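Long-range contacts in tail spike protein gp49 (Pseudomonas phage LKA1, PDB 4RU4), which forms the trimeric tailspike of the phage and probably acts as a lyase that cleaves the O-specific polysaccharide of the Pseudomonas host during entry: residues R14-Q19 with P69-S74; I55-L60 with Q78-I83; G145-I150 with Y199-G204; N310-N315 with A335-Y340; A349-K354 with F382-C387. All blocks are in the same frame, centred on the assembly; numbering follows the deposited sequence. Where two conformers were deposited one is given.

Contact 1 of 5, residues R14-Q19 with P69-S74; sequences RVTPAQ and PVHIPS
Val15 pairs with Val70 where the N-terminal residues run beside strand 70-72, the first strand of the parallel array of the beta-helix, which pairs with strand 89-93. The two valine side chains pass at a slant. Val70 CG1 is anti to the backbone N (chi1 178°), which leaves CG2 beside that N and 3.9 Å from Val15 CG2.

Pro17 carries the other end of the contact. Its CB is directed at the strand, and the ring touches Ile72 and Pro73. The two proline rings meet through their CD atoms, Pro17 CD 3.8 Å from Pro73 CD. Pro17 and Ile72 cross at about a right angle, CG against CG1. Both are buried against Leu60 of helix 55-65. Thr16 CG2 lies at the edge of the His71 ring, near its plane. Thr16 OG1 accepts from Gln19 N at 3.3 Å, an ST motif that starts the turn after the strand-like part. At the exposed end Arg14 is poorly ordered, and its side chain slants across the Pro69 ring.

The backbones make a single beta bridge between the valines. Val15 N donates to Pro69 O at 3.0 Å. Arg14 N adds a weak bond to the same oxygen, so that carbonyl serves two donors. His71 N gives a straighter bond to Val15 O, 2.8 Å long at 167°. Just beyond, Pro17 CD comes within 3.1 Å of His71 O.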
# COMPACT_ATOMS: atom_id res chain seq x y z
N ARG B 14 -9.67 29.65 -22.22
CA ARG B 14 -10.12 30.91 -22.81
C ARG B 14 -10.41 30.82 -24.32
O ARG B 14 -11.54 31.05 -24.74
CB ARG B 14 -9.11 32.03 -22.54
CG ARG B 14 -9.12 32.58 -21.12
CD ARG B 14 -8.44 33.95 -21.09
NE ARG B 14 -6.99 33.88 -20.85
CZ ARG B 14 -6.11 34.81 -21.23
NH1 ARG B 14 -4.82 34.66 -20.96
NH2 ARG B 14 -6.52 35.89 -21.90
N VAL B 15 -9.41 30.47 -25.14
CA VAL B 15 -9.59 30.44 -26.59
C VAL B 15 -9.82 29.04 -27.15
O VAL B 15 -9.47 28.05 -26.51
CB VAL B 15 -8.39 31.07 -27.35
CG1 VAL B 15 -8.14 32.49 -26.87
CG2 VAL B 15 -7.14 30.21 -27.18
N THR B 16 -10.40 28.96 -28.34
CA THR B 16 -10.58 27.67 -29.00
C THR B 16 -9.87 27.69 -30.35
O THR B 16 -9.60 28.76 -30.89
CB THR B 16 -12.06 27.34 -29.24
OG1 THR B 16 -12.63 28.32 -30.13
CG2 THR B 16 -12.82 27.31 -27.92
N PRO B 17 -9.58 26.50 -30.90
CA PRO B 17 -9.03 26.43 -32.26
C PRO B 17 -10.00 27.06 -33.28
O PRO B 17 -9.55 27.71 -34.23
CB PRO B 17 -8.90 24.92 -32.52
CG PRO B 17 -8.80 24.30 -31.14
CD PRO B 17 -9.67 25.16 -30.26
N ALA B 18 -11.31 26.86 -33.09
CA ALA B 18 -12.32 27.47 -33.97
C ALA B 18 -12.15 28.97 -34.13
O ALA B 18 -12.29 29.51 -35.23
CB ALA B 18 -13.74 27.16 -33.45
N GLN B 19 -11.84 29.65 -33.03
CA GLN B 19 -11.66 31.10 -33.05
C GLN B 19 -10.49 31.49 -33.91
O GLN B 19 -10.39 32.64 -34.33
CB GLN B 19 -11.38 31.65 -31.64
CG GLN B 19 -12.55 31.58 -30.70
CD GLN B 19 -12.22 32.20 -29.36
OE1 GLN B 19 -11.10 32.09 -28.87
NE2 GLN B 19 -13.20 32.90 -28.77
N PRO B 69 -5.15 30.07 -22.05
CA PRO B 69 -5.47 28.64 -22.00
C PRO B 69 -6.33 28.27 -23.20
O PRO B 69 -7.19 29.05 -23.61
CB PRO B 69 -6.28 28.49 -20.69
CG PRO B 69 -5.87 29.65 -19.85
CD PRO B 69 -5.60 30.78 -20.84
N VAL B 70 -6.07 27.09 -23.76
CA VAL B 70 -6.76 26.64 -24.96
C VAL B 70 -7.75 25.54 -24.62
O VAL B 70 -7.40 24.56 -23.97
CB VAL B 70 -5.75 26.14 -26.01
CG1 VAL B 70 -6.45 25.61 -27.27
CG2 VAL B 70 -4.77 27.27 -26.35
N HIS B 71 -9.00 25.72 -25.05
CA HIS B 71 -9.99 24.67 -24.94
C HIS B 71 -10.24 24.08 -26.32
O HIS B 71 -10.52 24.80 -27.27
CB HIS B 71 -11.31 25.19 -24.37
CG HIS B 71 -12.37 24.14 -24.35
ND1 HIS B 71 -12.32 23.05 -23.51
CD2 HIS B 71 -13.48 23.97 -25.11
CE1 HIS B 71 -13.36 22.26 -23.74
NE2 HIS B 71 -14.08 22.80 -24.71
N ILE B 72 -10.13 22.76 -26.41
CA ILE B 72 -10.32 22.07 -27.69
C ILE B 72 -11.63 21.30 -27.64
O ILE B 72 -11.72 20.28 -27.00
CB ILE B 72 -9.16 21.07 -27.96
CG1 ILE B 72 -7.82 21.80 -27.99
CG2 ILE B 72 -9.39 20.31 -29.28
CD1 ILE B 72 -6.65 20.92 -28.45
N PRO B 73 -12.65 21.80 -28.34
CA PRO B 73 -13.96 21.12 -28.46
C PRO B 73 -13.78 19.80 -29.16
O PRO B 73 -12.81 19.70 -29.91
CB PRO B 73 -14.73 22.05 -29.41
CG PRO B 73 -14.07 23.37 -29.26
CD PRO B 73 -12.60 23.05 -29.10
N SER B 74 -14.68 18.84 -28.94
CA SER B 74 -14.75 17.62 -29.74
C SER B 74 -14.54 17.92 -31.20
O SER B 74 -15.15 18.84 -31.75
CB SER B 74 -16.13 16.93 -29.62
OG SER B 74 -16.21 16.22 -28.41

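Contact 2 of 5, residues I55-L60 with Q78-I83; sequences IDWAAL and QINRGI
In Trp57, CG lies anti to the backbone N (chi1 167°), and this swings the indole from the helix over the corner at Asn80 and Arg81. In Arg81, CG is turned anti to the carbonyl carbon (chi1 -66°) and the chain then runs extended along the indole. Arg81 CB sits over one face of the five-membered ring of Trp57, 3.7 Å from its centroid, as a CH-pi contact. Further out, Arg81 CD lies 3.8 Å from Trp57 CZ2. The guanidinium plane is steeply inclined to the ring.

Trp57 NE1 donates a hydrogen bond to Gly82 O at 2.9 Å. The oxygen is close to the ring plane, but the N-H comes from above the carbonyl plane. This bond and the CH-pi contact together fix the rotation of the indole. Near the end of strand 75-79, Gln78 N donates to Asp56 OD2 at 2.9 Å, on the anti side of the carboxylate and somewhat out of its plane. Asp56 OD1 takes the backbone N-H groups of Val23 and Gly24. Gln78 O is buried without a polar partner. Leu60 CD1 meets Ile83 CD1 at 3.7 Å and lies near Ile79 CG2.

Asp53, just before the helix, forms a salt bridge with Arg81. Helix 55-65 packs at the N-terminal end of the beta-helix, against strands 75-79 and 82-86. Strand 75-79 pairs in parallel with strand 98-107.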
# COMPACT_ATOMS: atom_id res chain seq x y z
N ILE B 55 -4.71 23.75 -41.98
CA ILE B 55 -5.42 24.79 -41.26
C ILE B 55 -5.59 24.43 -39.76
O ILE B 55 -5.42 25.30 -38.90
CB ILE B 55 -6.79 25.08 -41.95
CG1 ILE B 55 -6.55 25.84 -43.27
CG2 ILE B 55 -7.74 25.85 -41.00
CD1 ILE B 55 -7.73 25.80 -44.28
N ASP B 56 -5.88 23.17 -39.44
CA ASP B 56 -6.07 22.77 -38.04
C ASP B 56 -4.79 23.01 -37.25
O ASP B 56 -4.84 23.46 -36.10
CB ASP B 56 -6.46 21.30 -37.90
CG ASP B 56 -7.89 21.02 -38.39
OD1 ASP B 56 -8.75 21.93 -38.34
OD2 ASP B 56 -8.14 19.87 -38.83
N TRP B 57 -3.65 22.70 -37.86
CA TRP B 57 -2.39 22.93 -37.17
C TRP B 57 -2.15 24.43 -36.97
O TRP B 57 -1.82 24.89 -35.85
CB TRP B 57 -1.20 22.30 -37.92
CG TRP B 57 0.10 22.85 -37.32
CD1 TRP B 57 0.75 22.39 -36.20
CD2 TRP B 57 0.84 23.99 -37.78
NE1 TRP B 57 1.86 23.16 -35.95
CE2 TRP B 57 1.94 24.15 -36.90
CE3 TRP B 57 0.69 24.88 -38.85
CZ2 TRP B 57 2.86 25.16 -37.05
CZ3 TRP B 57 1.62 25.89 -39.01
CH2 TRP B 57 2.69 26.02 -38.12
N ALA B 58 -2.29 25.19 -38.05
CA ALA B 58 -2.11 26.64 -37.98
C ALA B 58 -3.02 27.26 -36.89
O ALA B 58 -2.57 28.08 -36.08
CB ALA B 58 -2.36 27.30 -39.37
N ALA B 59 -4.28 26.83 -36.85
CA ALA B 59 -5.22 27.34 -35.85
C ALA B 59 -4.84 26.95 -34.41
O ALA B 59 -4.90 27.79 -33.50
CB ALA B 59 -6.67 26.88 -36.18
N LEU B 60 -4.46 25.69 -34.21
CA LEU B 60 -4.13 25.21 -32.88
C LEU B 60 -2.86 25.87 -32.40
O LEU B 60 -2.78 26.31 -31.27
CB LEU B 60 -3.92 23.70 -32.89
CG LEU B 60 -5.15 22.86 -32.62
CD1 LEU B 60 -4.86 21.43 -33.06
CD2 LEU B 60 -5.48 22.93 -31.14
N GLN B 78 -6.44 17.77 -37.88
CA GLN B 78 -5.35 17.21 -38.66
C GLN B 78 -4.16 18.14 -38.62
O GLN B 78 -4.28 19.32 -39.00
CB GLN B 78 -5.79 17.01 -40.12
CG GLN B 78 -7.18 16.35 -40.25
CD GLN B 78 -7.19 14.95 -39.65
OE1 GLN B 78 -6.49 14.05 -40.14
NE2 GLN B 78 -7.93 14.78 -38.54
N ILE B 79 -3.02 17.63 -38.16
CA ILE B 79 -1.83 18.47 -38.06
C ILE B 79 -0.64 17.84 -38.78
O ILE B 79 -0.46 16.63 -38.76
CB ILE B 79 -1.48 18.81 -36.59
CG1 ILE B 79 -1.08 17.53 -35.83
CG2 ILE B 79 -2.66 19.53 -35.93
CD1 ILE B 79 -0.39 17.76 -34.47
N ASN B 80 0.17 18.66 -39.43
CA ASN B 80 1.31 18.12 -40.15
C ASN B 80 2.61 18.57 -39.49
O ASN B 80 3.69 18.28 -40.00
CB ASN B 80 1.28 18.60 -41.60
CG ASN B 80 1.39 20.09 -41.71
OD1 ASN B 80 0.49 20.82 -41.28
ND2 ASN B 80 2.50 20.58 -42.26
N ARG B 81 2.49 19.27 -38.37
CA ARG B 81 3.68 19.73 -37.63
C ARG B 81 3.36 19.64 -36.17
O ARG B 81 2.19 19.66 -35.78
CB ARG B 81 3.97 21.22 -37.91
CG ARG B 81 4.37 21.53 -39.33
CD ARG B 81 4.84 22.99 -39.53
NE ARG B 81 4.94 23.20 -40.96
CZ ARG B 81 6.00 22.88 -41.69
NH1 ARG B 81 7.09 22.39 -41.10
NH2 ARG B 81 5.98 23.07 -43.00
N GLY B 82 4.40 19.60 -35.33
CA GLY B 82 4.16 19.57 -33.91
C GLY B 82 3.50 20.85 -33.42
O GLY B 82 3.67 21.92 -34.00
N ILE B 83 2.73 20.73 -32.35
CA ILE B 83 2.22 21.89 -31.63
C ILE B 83 3.17 22.15 -30.45
O ILE B 83 3.25 21.33 -29.53
CB ILE B 83 0.80 21.62 -31.10
CG1 ILE B 83 -0.12 21.22 -32.27
CG2 ILE B 83 0.28 22.83 -30.30
CD1 ILE B 83 -1.46 20.62 -31.84

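Contact 3 of 5, residues G145-I150 with Y199-G204; sequences GDVFII and YKVVSG
This is an antiparallel strand pair in the Ig-like insertion that projects from the beta-helix. Phe148 and Lys200 form a non-hydrogen-bonded pair, and Ile149 and Tyr199 the hydrogen-bonded pair beside it. Ile149 N donates to Tyr199 O at 2.8 Å, and Tyr199 N returns a bond to Ile149 O. Val201 N meets Val147 O at 2.9 Å in an almost straight bond. The pairing then opens, and a water takes over: it accepts from Val147 N and donates to Val201 O.

The side chains divide between the two faces. On the face of Ile149 and Tyr199, Ile149 CD1 lies 3.8 Å from Val201 CG2, the two chains slanting past each other. On the face of Phe148 and Lys200, the phenylalanine ring leads away from the partner strand. Lys200 is extended: CG is anti to the backbone N (chi1 -172°), and the chain runs on to Asp146. The salt bridge from Lys200 NZ to Asp146 OD2 is long, 3.5 Å. A water closes the gap, donating to Asp146 OD2 at 2.6 Å and accepting from Lys200 NZ at 2.7 Å. Lys200 NZ also donates to Asn141 O, and Asp146 OD2 accepts from Val143 N.

Strand 147-151 lies between strands 168-177 and 197-202. Strand 197-202 pairs on its other side with strand 113-120, and Leu118 there packs against Ile149, Tyr199 and Val201.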
# COMPACT_ATOMS: atom_id res chain seq x y z
N GLY B 145 10.59 28.74 -2.81
CA GLY B 145 9.70 28.05 -3.73
C GLY B 145 10.37 27.83 -5.09
O GLY B 145 9.89 27.03 -5.90
N ASP B 146 11.47 28.53 -5.36
CA ASP B 146 12.14 28.36 -6.65
C ASP B 146 12.80 26.98 -6.72
O ASP B 146 13.07 26.37 -5.69
CB ASP B 146 13.20 29.45 -6.91
CG ASP B 146 12.61 30.78 -7.38
OD1 ASP B 146 11.40 30.88 -7.66
OD2 ASP B 146 13.39 31.75 -7.49
N VAL B 147 13.07 26.51 -7.93
CA VAL B 147 13.69 25.18 -8.14
C VAL B 147 14.96 25.31 -8.94
O VAL B 147 15.01 26.04 -9.94
CB VAL B 147 12.71 24.21 -8.84
CG1 VAL B 147 13.38 22.88 -9.21
CG2 VAL B 147 11.49 23.99 -7.93
N PHE B 148 16.01 24.65 -8.48
CA PHE B 148 17.25 24.62 -9.25
C PHE B 148 17.82 23.22 -9.31
O PHE B 148 17.47 22.36 -8.50
CB PHE B 148 18.27 25.65 -8.73
CG PHE B 148 18.77 25.40 -7.31
CD1 PHE B 148 19.88 24.60 -7.08
CD2 PHE B 148 18.18 26.03 -6.22
CE1 PHE B 148 20.37 24.40 -5.81
CE2 PHE B 148 18.65 25.83 -4.93
CZ PHE B 148 19.76 25.02 -4.73
N ILE B 149 18.69 23.01 -10.30
CA ILE B 149 19.37 21.75 -10.50
C ILE B 149 20.87 21.94 -10.28
O ILE B 149 21.50 22.83 -10.87
CB ILE B 149 19.21 21.27 -11.96
CG1 ILE B 149 17.75 20.93 -12.25
CG2 ILE B 149 20.10 20.02 -12.21
CD1 ILE B 149 17.45 20.76 -13.75
N ILE B 150 21.43 21.12 -9.39
CA ILE B 150 22.87 20.98 -9.32
C ILE B 150 23.25 19.91 -10.33
O ILE B 150 22.66 18.83 -10.33
CB ILE B 150 23.27 20.50 -7.92
CG1 ILE B 150 22.78 21.52 -6.86
CG2 ILE B 150 24.79 20.21 -7.84
CD1 ILE B 150 22.98 21.07 -5.41
N TYR B 199 21.76 25.53 -12.16
CA TYR B 199 20.81 26.09 -13.11
C TYR B 199 19.47 26.23 -12.44
O TYR B 199 18.97 25.28 -11.84
CB TYR B 199 20.61 25.10 -14.27
CG TYR B 199 21.85 24.89 -15.09
CD1 TYR B 199 22.19 25.79 -16.10
CD2 TYR B 199 22.69 23.81 -14.85
CE1 TYR B 199 23.32 25.61 -16.87
CE2 TYR B 199 23.84 23.62 -15.61
CZ TYR B 199 24.15 24.53 -16.62
OH TYR B 199 25.27 24.34 -17.39
N LYS B 200 18.87 27.41 -12.63
CA LYS B 200 17.51 27.66 -12.19
C LYS B 200 16.56 27.06 -13.21
O LYS B 200 16.79 27.17 -14.43
CB LYS B 200 17.26 29.17 -12.13
CG LYS B 200 15.92 29.55 -11.48
CD LYS B 200 15.84 31.07 -11.29
CE LYS B 200 14.47 31.52 -10.79
NZ LYS B 200 14.44 33.03 -10.63
N VAL B 201 15.48 26.44 -12.74
CA VAL B 201 14.50 25.93 -13.69
C VAL B 201 13.42 26.98 -13.87
O VAL B 201 12.66 27.27 -12.94
CB VAL B 201 13.91 24.58 -13.24
CG1 VAL B 201 12.93 24.08 -14.28
CG2 VAL B 201 15.03 23.58 -13.04
N VAL B 202 13.36 27.56 -15.07
CA VAL B 202 12.47 28.68 -15.34
C VAL B 202 11.43 28.17 -16.31
O VAL B 202 11.76 27.73 -17.42
CB VAL B 202 13.27 29.88 -15.93
CG1 VAL B 202 12.37 31.06 -16.26
CG2 VAL B 202 14.34 30.31 -14.95
N SER B 203 10.17 28.19 -15.88
CA SER B 203 9.09 27.67 -16.69
C SER B 203 7.77 28.24 -16.18
O SER B 203 7.69 28.75 -15.08
CB SER B 203 9.05 26.15 -16.59
OG SER B 203 8.85 25.75 -15.24
N GLY B 204 6.73 28.12 -17.00
CA GLY B 204 5.41 28.56 -16.60
C GLY B 204 4.46 27.40 -16.42
O GLY B 204 4.87 26.28 -16.05
O HOH W 1 12.70 33.92 -8.70
O HOH W 2 12.27 28.15 -10.22

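Contact 4 of 5, residues N310-N315 with A335-Y340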
# COMPACT_ATOMS: atom_id res chain seq x y z
N ASN B 310 12.82 10.07 -6.31
CA ASN B 310 11.49 10.27 -5.70
C ASN B 310 10.41 10.32 -6.76
O ASN B 310 9.46 11.09 -6.67
CB ASN B 310 11.41 11.50 -4.78
CG ASN B 310 10.12 11.51 -3.92
OD1 ASN B 310 9.66 10.46 -3.46
ND2 ASN B 310 9.51 12.69 -3.76
N VAL B 311 10.55 9.46 -7.77
CA VAL B 311 9.49 9.32 -8.77
C VAL B 311 8.73 8.04 -8.43
O VAL B 311 9.32 6.97 -8.24
CB VAL B 311 10.01 9.34 -10.23
CG1 VAL B 311 8.85 9.25 -11.22
CG2 VAL B 311 10.86 10.62 -10.49
N ARG B 312 7.41 8.18 -8.28
CA ARG B 312 6.59 7.12 -7.72
C ARG B 312 5.50 6.70 -8.71
O ARG B 312 4.71 7.53 -9.13
CB ARG B 312 5.97 7.61 -6.40
CG ARG B 312 6.99 8.24 -5.48
CD ARG B 312 7.92 7.15 -4.89
NE ARG B 312 8.90 7.75 -3.99
CZ ARG B 312 9.81 7.06 -3.29
NH1 ARG B 312 9.86 5.73 -3.40
NH2 ARG B 312 10.65 7.68 -2.48
N MET B 313 5.47 5.42 -9.09
CA MET B 313 4.42 4.92 -9.97
C MET B 313 3.40 4.18 -9.09
O MET B 313 3.75 3.22 -8.41
CB MET B 313 4.98 3.95 -11.01
CG MET B 313 6.34 4.35 -11.59
SD MET B 313 6.41 6.04 -12.23
CE MET B 313 8.12 6.04 -12.77
N ARG B 314 2.14 4.60 -9.13
CA ARG B 314 1.15 4.07 -8.20
C ARG B 314 -0.15 3.76 -8.90
O ARG B 314 -0.58 4.52 -9.76
CB ARG B 314 0.87 5.09 -7.11
CG ARG B 314 2.11 5.40 -6.24
CD ARG B 314 1.77 6.27 -5.04
NE ARG B 314 2.90 6.33 -4.11
CZ ARG B 314 3.54 7.44 -3.77
NH1 ARG B 314 3.17 8.60 -4.28
NH2 ARG B 314 4.55 7.38 -2.92
N ASN B 315 -0.77 2.65 -8.50
CA ASN B 315 -2.16 2.37 -8.91
C ASN B 315 -2.34 2.25 -10.44
O ASN B 315 -3.37 2.65 -10.98
CB ASN B 315 -3.12 3.43 -8.34
CG ASN B 315 -2.90 3.69 -6.82
OD1 ASN B 315 -2.61 2.78 -6.07
ND2 ASN B 315 -3.04 4.95 -6.40
N ALA B 335 18.54 5.64 -11.41
CA ALA B 335 17.40 5.88 -10.54
C ALA B 335 17.86 5.74 -9.10
O ALA B 335 18.66 4.87 -8.80
CB ALA B 335 16.26 4.87 -10.83
N GLU B 336 17.37 6.60 -8.21
CA GLU B 336 17.58 6.41 -6.77
C GLU B 336 16.32 6.74 -6.00
O GLU B 336 15.74 7.81 -6.24
CB GLU B 336 18.73 7.27 -6.25
CG GLU B 336 18.80 7.35 -4.73
CD GLU B 336 20.06 8.01 -4.19
OE1 GLU B 336 20.71 8.80 -4.90
OE2 GLU B 336 20.40 7.75 -3.02
N ASP B 337 15.88 5.87 -5.09
CA ASP B 337 14.77 6.22 -4.21
C ASP B 337 13.52 6.38 -5.05
O ASP B 337 12.84 7.40 -5.01
CB ASP B 337 15.06 7.52 -3.41
CG ASP B 337 14.03 7.78 -2.32
OD1 ASP B 337 13.35 6.82 -1.87
OD2 ASP B 337 13.88 8.95 -1.90
N CYS B 338 13.23 5.37 -5.87
CA CYS B 338 12.00 5.39 -6.66
C CYS B 338 11.25 4.08 -6.41
O CYS B 338 11.84 3.12 -5.93
CB CYS B 338 12.34 5.48 -8.14
SG CYS B 338 13.05 7.04 -8.68
N SER B 339 9.97 4.02 -6.79
CA SER B 339 9.20 2.80 -6.55
C SER B 339 8.00 2.65 -7.46
O SER B 339 7.51 3.64 -8.04
CB SER B 339 8.72 2.73 -5.08
OG SER B 339 7.96 3.88 -4.70
N TYR B 340 7.55 1.39 -7.59
CA TYR B 340 6.20 1.06 -8.08
C TYR B 340 5.41 0.56 -6.86
O TYR B 340 5.91 -0.23 -6.07
CB TYR B 340 6.23 -0.05 -9.17
CG TYR B 340 6.78 0.39 -10.52
CD1 TYR B 340 8.14 0.50 -10.73
CD2 TYR B 340 5.93 0.68 -11.58
CE1 TYR B 340 8.66 0.93 -11.97
CE2 TYR B 340 6.44 1.09 -12.83
CZ TYR B 340 7.80 1.20 -13.00
OH TYR B 340 8.31 1.62 -14.20
O HOH W 3 11.21 4.37 -1.00
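Arg312 NH2 makes a salt bridge of 2.9 Å with Asp337 OD1, reaching it from above the carboxylate plane. The guanidinium and carboxylate planes stand almost perpendicular. Arg312 NH1 donates to Ser339 OG at 3.0 Å, close to the guanidinium plane. A bend at chi2 (-72°) turns the arginine chain toward these partners. Asn310 OD1 positions the arginine from its own strand: Arg312 NE at 2.9 Å and Arg312 NH2 at 3.1 Å grip it side-on, from opposite faces of the amide. Thr344 of a neighbouring subunit bonds to the same oxygen. These bonds fix the position and rotation of the guanidinium. Ser339 OG also bonds to Glu341, and Asp337 OD2 to Tyr188.

On the other face, Met313 CG lies over the Tyr340 ring, 3.7 Å from its centroid. The sulfur of Met313 stands farther out above that face, a Met-aromatic contact at 5.3 Å. Between the backbones, Met313 N donates to Ser339 O at 2.9 Å, nearly straight. Val311 N uses Cys338 SG as acceptor.

Strands 312-314 and 338-341 are parallel neighbours in successive coils of the beta-helix. Strand 281-284 flanks the first, and strand 356-359 the second.

Contact 5 of 5, residues A349-K354 with F382-C387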
# COMPACT_ATOMS: atom_id res chain seq x y z
N ALA B 349 9.47 -7.00 -14.05
CA ALA B 349 9.92 -5.73 -13.50
C ALA B 349 11.43 -5.77 -13.24
O ALA B 349 12.08 -6.81 -13.40
CB ALA B 349 9.14 -5.41 -12.22
N THR B 350 12.01 -4.64 -12.83
CA THR B 350 13.47 -4.60 -12.72
C THR B 350 13.98 -3.79 -11.52
O THR B 350 13.37 -2.80 -11.11
CB THR B 350 14.14 -4.02 -14.02
OG1 THR B 350 15.57 -4.17 -13.94
CG2 THR B 350 13.84 -2.55 -14.13
N TRP B 351 15.11 -4.23 -10.98
CA TRP B 351 15.86 -3.49 -9.98
C TRP B 351 17.11 -2.96 -10.69
O TRP B 351 17.90 -3.76 -11.18
CB TRP B 351 16.34 -4.47 -8.92
CG TRP B 351 15.41 -4.81 -7.80
CD1 TRP B 351 14.41 -4.04 -7.24
CD2 TRP B 351 15.42 -6.04 -7.07
NE1 TRP B 351 13.82 -4.72 -6.19
CE2 TRP B 351 14.44 -5.93 -6.04
CE3 TRP B 351 16.20 -7.20 -7.15
CZ2 TRP B 351 14.21 -6.95 -5.13
CZ3 TRP B 351 15.97 -8.21 -6.23
CH2 TRP B 351 14.98 -8.08 -5.24
N GLN B 352 17.30 -1.65 -10.71
CA GLN B 352 18.49 -1.03 -11.26
C GLN B 352 18.75 0.24 -10.44
O GLN B 352 17.83 0.80 -9.85
CB GLN B 352 18.25 -0.63 -12.74
CG GLN B 352 17.75 -1.76 -13.61
CD GLN B 352 17.82 -1.48 -15.10
OE1 GLN B 352 18.63 -0.67 -15.55
NE2 GLN B 352 16.98 -2.19 -15.88
N GLY B 353 19.98 0.73 -10.43
CA GLY B 353 20.27 1.99 -9.76
C GLY B 353 20.52 1.82 -8.28
O GLY B 353 21.41 1.08 -7.89
N LYS B 354 19.72 2.47 -7.44
CA LYS B 354 19.96 2.46 -5.98
C LYS B 354 18.68 2.73 -5.23
O LYS B 354 17.96 3.65 -5.59
CB LYS B 354 20.98 3.55 -5.60
CG LYS B 354 21.16 3.76 -4.06
CD LYS B 354 22.35 4.70 -3.73
CE LYS B 354 22.40 5.10 -2.25
NZ LYS B 354 23.55 6.08 -2.03
N PHE B 382 17.33 -3.02 -2.30
CA PHE B 382 16.37 -3.35 -3.34
C PHE B 382 15.35 -4.30 -2.75
O PHE B 382 15.71 -5.35 -2.21
CB PHE B 382 17.11 -3.96 -4.53
CG PHE B 382 18.19 -3.07 -5.06
CD1 PHE B 382 19.47 -3.09 -4.50
CD2 PHE B 382 17.90 -2.15 -6.07
CE1 PHE B 382 20.48 -2.21 -4.97
CE2 PHE B 382 18.91 -1.27 -6.54
CZ PHE B 382 20.19 -1.32 -5.99
N LEU B 383 14.08 -3.91 -2.84
CA LEU B 383 13.04 -4.49 -1.99
C LEU B 383 11.88 -4.96 -2.85
O LEU B 383 11.45 -4.22 -3.74
CB LEU B 383 12.55 -3.42 -1.00
CG LEU B 383 11.35 -3.74 -0.09
CD1 LEU B 383 11.62 -4.98 0.77
CD2 LEU B 383 11.02 -2.55 0.81
N LEU B 384 11.41 -6.18 -2.59
CA LEU B 384 10.10 -6.64 -3.05
C LEU B 384 9.26 -6.78 -1.79
O LEU B 384 9.41 -7.74 -1.03
CB LEU B 384 10.17 -8.00 -3.78
CG LEU B 384 10.99 -8.04 -5.06
CD1 LEU B 384 10.90 -9.41 -5.72
CD2 LEU B 384 10.51 -6.96 -6.03
N ASP B 385 8.38 -5.81 -1.58
CA ASP B 385 7.66 -5.66 -0.34
C ASP B 385 6.24 -6.18 -0.51
O ASP B 385 5.40 -5.49 -1.10
CB ASP B 385 7.62 -4.16 -0.05
CG ASP B 385 7.02 -3.83 1.29
OD1 ASP B 385 6.02 -4.44 1.73
OD2 ASP B 385 7.60 -2.93 1.94
N GLN B 386 5.96 -7.38 0.03
CA GLN B 386 4.63 -7.98 0.02
C GLN B 386 4.03 -8.02 -1.39
O GLN B 386 2.86 -7.65 -1.60
CB GLN B 386 3.66 -7.21 0.92
CG GLN B 386 4.15 -6.91 2.33
CD GLN B 386 4.29 -8.14 3.22
OE1 GLN B 386 5.19 -8.20 4.07
NE2 GLN B 386 3.40 -9.11 3.05
N CYS B 387 4.82 -8.46 -2.36
CA CYS B 387 4.32 -8.59 -3.72
C CYS B 387 3.74 -9.97 -4.00
O CYS B 387 4.11 -10.98 -3.39
CB CYS B 387 5.42 -8.27 -4.74
SG CYS B 387 5.93 -6.50 -4.68
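Trp351 and Phe382 make the tight part of this contact. Phe382 CB sits almost squarely over the five-membered ring of Trp351, 3.5 Å from its centroid, as a CH-pi contact. With CG of Phe382 anti to the carbonyl carbon (chi1 -57°), the phenyl ring leads off past the indole toward Gly353. There it meets backbone: Gly353 O lies 3.3 Å from Phe382 CZ, at the ring edge. The two aromatic rings are oblique, their planes at 59°. Leu384 CG presses near the far end of the indole, 3.4 Å from Trp351 CZ2. Phe422 meets both aromatic rings.

The other parts are looser. Trp351 NE1 makes a weak hydrogen bond to Leu383 O at 3.4 Å. Lys354 is the partly exposed residue here. Its CA lies 3.8 Å from Phe382 CZ, but its side chain turns away, and NZ bonds to Gln418.

The strands do not pair with each other. Strand 349-352 adjoins strand 372-377 in one sheet, and strand 380-385 lies between strands 356-359 and 420-425 in another. Apolar and aromatic side chains filling the inside between sheets are characteristic of the pectin lyase-like right-handed parallel beta-helix.

In the fold
Contacts 1 and 2 lie together at the N-terminal end, their centres 13 Å apart. They touch through Leu60, whose CD2 is 3.6 Å from both Ile72 CD1 and Pro17 CG. Contacts 4 and 5 form a second pair in the beta-helix, with centres 10 Å apart. Two probable hydrogen bonds join them: Ala335 O to Lys354 N and Asp337 N to Lys354 O. Contact 3 stands apart in the Ig-like insertion, its centre about 22 Å from that of contact 4 and about 30 Å from that of contact 1. Contacts 1, 4 and 5 also touch a neighbouring subunit. All five lie away from the calcium site of Gly368 and Asp394.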